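Long-range contact in putative membrane anchored protein (Corynebacterium diphtheriae, PDB 3LSO), which is of unknown function but is probably a membrane-anchored protein whose elongated, all-beta chain carries an E-set-like domain near its N-terminus: residues E221-H233 against P239-I252. Sequence-based numbering, arbitrary orientation.
Sequences EKMDGKVQFFVNH and PVPVTEDNKASTSI
Phe229 and Thr250 face each other between two packed beta sheets, the core of a small beta-sandwich domain. Strand 226-231 belongs to one sheet, where it forms a beta hairpin with 234-241. The chain then crosses over through a type I turn, Thr243 to Asn246, and strand 247-252 enters the opposing sheet, its segment axis 7.8 Å from that of 226-231 at an angle of 36°.

The buried Phe229 ring, flat and apolar, suits its place between strands 226-231 and 247-252, with contacts on both faces and at one edge. Thr250 CG2 lies over one ring face, 3.9 Å from the centroid and 21° off the normal, a CH-pi contact that uses the methyl of a residue whose polar branch is turned elsewhere. Val227 CG1 lies over the opposite face, toward its rim. The ring edge is directed at the Ala248 backbone, with CZ 3.7 Å from Ala248 O in the ring plane. Ile211 and Ala213 of the neighbouring strand 208-214 also pack on this ring.

Ala248 is small enough to let the sheets close up, its CB meeting Val227 CB at 3.9 Å. With CG1 anti to the backbone N (chi1 165°), Val227 turns CG2 anti to its carbonyl carbon, where it meets Val242 CG2 obliquely. Further along, Val231 and Ile252 meet tip to tip through CG2 and CD1.

Within the hairpin, Val227 and Val240 form a hydrogen-bonded antiparallel pair: Val227 N donates to Val240 O and Val240 N to Val227 O, each at 2.7 Å. Next to it, the non-hydrogen-bonded pair Lys226-Pro241 suits a proline, which has no N-H to give. Beside the turn, selenomethionine Met223 lays its side chain across that of Glu244 at about a right angle, with SE 3.9 Å from Glu244 CG.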
loop_
_atom_site.group_PDB
_atom_site.type_symbol
_atom_site.label_atom_id
_atom_site.label_comp_id
_atom_site.label_asym_id
_atom_site.label_seq_id
_atom_site.Cartn_x
_atom_site.Cartn_y
_atom_site.Cartn_z
ATOM N N GLU B 221 -8.915 20.186 5.597
ATOM C CA GLU B 221 -8.945 21.384 4.762
ATOM C C GLU B 221 -8.826 22.681 5.574
ATOM O O GLU B 221 -8.427 23.720 5.041
ATOM C CB GLU B 221 -10.197 21.395 3.880
ATOM N N LYS B 222 -9.152 22.612 6.864
ATOM C CA LYS B 222 -9.080 23.788 7.728
ATOM C C LYS B 222 -8.074 23.640 8.871
ATOM O O LYS B 222 -8.105 24.422 9.825
ATOM C CB LYS B 222 -10.464 24.137 8.269
HETATM N N MSE B 223 -7.173 22.662 8.747
HETATM C CA MSE B 223 -6.223 22.292 9.810
HETATM C C MSE B 223 -6.874 22.403 11.193
HETATM O O MSE B 223 -6.620 23.353 11.935
HETATM C CB MSE B 223 -4.925 23.126 9.734
HETATM C CG MSE B 223 -3.790 22.641 10.674
HETATM SE SE MSE B 223 -2.729 24.103 11.495
HETATM C CE MSE B 223 -1.929 23.126 13.015
ATOM N N ASP B 224 -7.743 21.453 11.521
ATOM C CA ASP B 224 -8.448 21.495 12.801
ATOM C C ASP B 224 -8.383 20.173 13.554
ATOM O O ASP B 224 -8.406 20.167 14.784
ATOM C CB ASP B 224 -9.905 21.985 12.647
ATOM C CG ASP B 224 -10.585 21.478 11.369
ATOM O OD1 ASP B 224 -10.420 20.289 11.020
ATOM O OD2 ASP B 224 -11.306 22.273 10.722
ATOM N N GLY B 225 -8.270 19.068 12.814
ATOM C CA GLY B 225 -8.327 17.729 13.384
ATOM C C GLY B 225 -7.115 17.278 14.182
ATOM O O GLY B 225 -6.119 18.003 14.300
ATOM N N LYS B 226 -7.221 16.057 14.710
ATOM C CA LYS B 226 -6.231 15.429 15.573
ATOM C C LYS B 226 -6.050 13.950 15.188
ATOM O O LYS B 226 -6.916 13.369 14.536
ATOM C CB LYS B 226 -6.706 15.510 17.028
ATOM C CG LYS B 226 -6.187 16.706 17.824
ATOM C CD LYS B 226 -7.169 17.147 18.934
ATOM C CE LYS B 226 -6.469 18.021 19.992
ATOM N NZ LYS B 226 -7.327 19.142 20.445
ATOM N N VAL B 227 -4.939 13.340 15.604
ATOM C CA VAL B 227 -4.727 11.895 15.421
ATOM C C VAL B 227 -4.484 11.161 16.739
ATOM O O VAL B 227 -3.696 11.611 17.563
ATOM C CB VAL B 227 -3.555 11.600 14.452
ATOM C CG1 VAL B 227 -3.113 10.146 14.543
ATOM C CG2 VAL B 227 -3.956 11.943 13.029
ATOM N N GLN B 228 -5.179 10.042 16.926
ATOM C CA GLN B 228 -4.953 9.177 18.065
ATOM C C GLN B 228 -4.122 7.983 17.647
ATOM O O GLN B 228 -4.503 7.236 16.741
ATOM C CB GLN B 228 -6.257 8.676 18.658
ATOM C CG GLN B 228 -6.030 7.780 19.865
ATOM C CD GLN B 228 -5.370 8.521 21.026
ATOM O OE1 GLN B 228 -4.157 8.418 21.243
ATOM N NE2 GLN B 228 -6.167 9.297 21.760
ATOM N N PHE B 229 -2.979 7.805 18.296
ATOM C CA PHE B 229 -2.137 6.659 18.009
ATOM C C PHE B 229 -2.479 5.526 18.949
ATOM O O PHE B 229 -3.027 5.749 20.036
ATOM C CB PHE B 229 -0.661 7.028 18.130
ATOM C CG PHE B 229 -0.181 7.922 17.026
ATOM C CD1 PHE B 229 -0.164 9.287 17.183
ATOM C CD2 PHE B 229 0.237 7.390 15.822
ATOM C CE1 PHE B 229 0.279 10.100 16.167
ATOM C CE2 PHE B 229 0.679 8.193 14.818
ATOM C CZ PHE B 229 0.699 9.556 14.990
ATOM N N PHE B 230 -2.179 4.310 18.519
ATOM C CA PHE B 230 -2.369 3.152 19.360
ATOM C C PHE B 230 -1.163 2.257 19.233
ATOM O O PHE B 230 -0.586 2.110 18.147
ATOM C CB PHE B 230 -3.584 2.362 18.917
ATOM C CG PHE B 230 -4.878 3.071 19.106
ATOM C CD1 PHE B 230 -5.689 2.776 20.188
ATOM C CD2 PHE B 230 -5.322 3.994 18.172
ATOM C CE1 PHE B 230 -6.920 3.408 20.353
ATOM C CE2 PHE B 230 -6.556 4.644 18.339
ATOM C CZ PHE B 230 -7.349 4.347 19.435
ATOM N N VAL B 231 -0.785 1.655 20.349
ATOM C CA VAL B 231 0.235 0.632 20.350
ATOM C C VAL B 231 -0.495 -0.603 20.821
ATOM O O VAL B 231 -1.223 -0.549 21.817
ATOM C CB VAL B 231 1.411 0.966 21.290
ATOM C CG1 VAL B 231 2.381 -0.174 21.314
ATOM C CG2 VAL B 231 2.130 2.201 20.824
ATOM N N ASN B 232 -0.333 -1.692 20.084
ATOM C CA ASN B 232 -1.030 -2.922 20.385
ATOM C C ASN B 232 -2.463 -2.706 20.824
ATOM O O ASN B 232 -2.917 -3.228 21.848
ATOM C CB ASN B 232 -0.231 -3.759 21.379
ATOM C CG ASN B 232 0.881 -4.574 20.701
ATOM O OD1 ASN B 232 1.211 -4.386 19.521
ATOM N ND2 ASN B 232 1.450 -5.487 21.448
ATOM N N HIS B 233 -3.155 -1.910 20.011
ATOM C CA HIS B 233 -4.588 -1.584 20.142
ATOM C C HIS B 233 -5.036 -0.854 21.417
ATOM O O HIS B 233 -6.221 -0.896 21.801
ATOM C CB HIS B 233 -5.476 -2.799 19.828
ATOM C CG HIS B 233 -5.442 -3.216 18.385
ATOM N ND1 HIS B 233 -6.076 -4.351 17.920
ATOM C CD2 HIS B 233 -4.835 -2.658 17.309
ATOM C CE1 HIS B 233 -5.876 -4.466 16.621
ATOM N NE2 HIS B 233 -5.127 -3.450 16.226
ATOM N N PRO B 239 -4.649 12.450 21.904
ATOM C CA PRO B 239 -4.693 12.716 20.453
ATOM C C PRO B 239 -3.842 13.928 20.055
ATOM O O PRO B 239 -3.894 14.976 20.721
ATOM C CB PRO B 239 -6.175 13.001 20.190
ATOM C CG PRO B 239 -6.900 12.372 21.318
ATOM C CD PRO B 239 -5.997 12.509 22.506
ATOM N N VAL B 240 -3.078 13.771 18.975
ATOM C CA VAL B 240 -2.094 14.759 18.526
ATOM C C VAL B 240 -2.644 15.692 17.424
ATOM O O VAL B 240 -3.238 15.217 16.462
ATOM C CB VAL B 240 -0.821 14.042 18.020
ATOM C CG1 VAL B 240 0.233 15.050 17.572
ATOM C CG2 VAL B 240 -0.252 13.129 19.102
ATOM N N PRO B 241 -2.450 17.021 17.553
ATOM C CA PRO B 241 -2.957 17.880 16.480
ATOM C C PRO B 241 -2.159 17.699 15.191
ATOM O O PRO B 241 -0.965 17.411 15.252
ATOM C CB PRO B 241 -2.762 19.295 17.035
ATOM C CG PRO B 241 -1.704 19.171 18.059
ATOM C CD PRO B 241 -1.834 17.800 18.643
ATOM N N VAL B 242 -2.820 17.859 14.048
ATOM C CA VAL B 242 -2.174 17.717 12.746
ATOM C C VAL B 242 -1.682 19.066 12.262
ATOM O O VAL B 242 -2.466 20.010 12.179
ATOM C CB VAL B 242 -3.147 17.167 11.693
ATOM C CG1 VAL B 242 -2.493 17.165 10.330
ATOM C CG2 VAL B 242 -3.612 15.763 12.066
ATOM N N THR B 243 -0.400 19.146 11.912
ATOM C CA THR B 243 0.232 20.412 11.505
ATOM C C THR B 243 -0.178 20.886 10.104
ATOM O O THR B 243 -0.899 20.192 9.389
ATOM C CB THR B 243 1.770 20.322 11.578
ATOM O OG1 THR B 243 2.242 19.390 10.597
ATOM C CG2 THR B 243 2.221 19.864 12.974
ATOM N N GLU B 244 0.277 22.081 9.729
ATOM C CA GLU B 244 0.077 22.614 8.375
ATOM C C GLU B 244 0.663 21.631 7.369
ATOM O O GLU B 244 0.020 21.261 6.382
ATOM C CB GLU B 244 0.772 23.971 8.221
ATOM C CG GLU B 244 0.136 25.119 9.002
ATOM C CD GLU B 244 -1.030 25.772 8.263
ATOM O OE1 GLU B 244 -1.911 25.033 7.747
ATOM O OE2 GLU B 244 -1.069 27.028 8.209
ATOM N N ASP B 245 1.892 21.216 7.662
ATOM C CA ASP B 245 2.630 20.203 6.930
ATOM C C ASP B 245 1.770 18.980 6.595
ATOM O O ASP B 245 2.075 18.241 5.657
ATOM C CB ASP B 245 3.831 19.776 7.787
ATOM C CG ASP B 245 4.918 19.077 6.985
ATOM O OD1 ASP B 245 5.194 19.525 5.848
ATOM O OD2 ASP B 245 5.505 18.093 7.501
ATOM N N ASN B 246 0.708 18.778 7.378
ATOM C CA ASN B 246 -0.252 17.669 7.217
ATOM C C ASN B 246 0.082 16.385 7.949
ATOM O O ASN B 246 -0.601 15.379 7.804
ATOM C CB ASN B 246 -0.565 17.377 5.752
ATOM C CG ASN B 246 -1.803 18.081 5.291
ATOM O OD1 ASN B 246 -1.792 18.790 4.285
ATOM N ND2 ASN B 246 -2.889 17.913 6.044
ATOM N N LYS B 247 1.124 16.429 8.757
ATOM C CA LYS B 247 1.551 15.258 9.476
ATOM C C LYS B 247 1.160 15.413 10.937
ATOM O O LYS B 247 0.922 16.533 11.406
ATOM C CB LYS B 247 3.063 15.087 9.318
ATOM C CG LYS B 247 3.533 15.080 7.851
ATOM C CD LYS B 247 4.895 14.399 7.661
ATOM C CE LYS B 247 5.179 14.124 6.192
ATOM N NZ LYS B 247 5.202 15.385 5.393
ATOM N N ALA B 248 1.052 14.285 11.635
ATOM C CA ALA B 248 0.923 14.266 13.088
ATOM C C ALA B 248 1.992 13.324 13.587
ATOM O O ALA B 248 2.230 12.289 12.978
ATOM C CB ALA B 248 -0.450 13.775 13.506
ATOM N N SER B 249 2.641 13.677 14.688
ATOM C CA SER B 249 3.771 12.888 15.149
ATOM C C SER B 249 3.753 12.631 16.625
ATOM O O SER B 249 3.348 13.480 17.419
ATOM C CB SER B 249 5.087 13.567 14.809
ATOM O OG SER B 249 5.273 13.615 13.415
ATOM N N THR B 250 4.221 11.444 16.988
ATOM C CA THR B 250 4.487 11.121 18.376
ATOM C C THR B 250 5.797 10.370 18.481
ATOM O O THR B 250 6.323 9.879 17.491
ATOM C CB THR B 250 3.314 10.360 19.026
ATOM O OG1 THR B 250 3.466 10.383 20.441
ATOM C CG2 THR B 250 3.228 8.940 18.545
ATOM N N SER B 251 6.333 10.320 19.683
ATOM C CA SER B 251 7.563 9.620 19.965
ATOM C C SER B 251 7.154 8.656 21.043
ATOM O O SER B 251 6.391 9.030 21.935
ATOM C CB SER B 251 8.604 10.617 20.492
ATOM O OG SER B 251 9.872 10.015 20.714
ATOM N N ILE B 252 7.624 7.415 20.961
ATOM C CA ILE B 252 7.286 6.413 21.986
ATOM C C ILE B 252 8.464 5.558 22.443
ATOM O O ILE B 252 9.406 5.328 21.687
ATOM C CB ILE B 252 6.163 5.498 21.521
ATOM C CG1 ILE B 252 6.520 4.833 20.204
ATOM C CG2 ILE B 252 4.860 6.283 21.354
ATOM C CD1 ILE B 252 5.355 4.069 19.654
#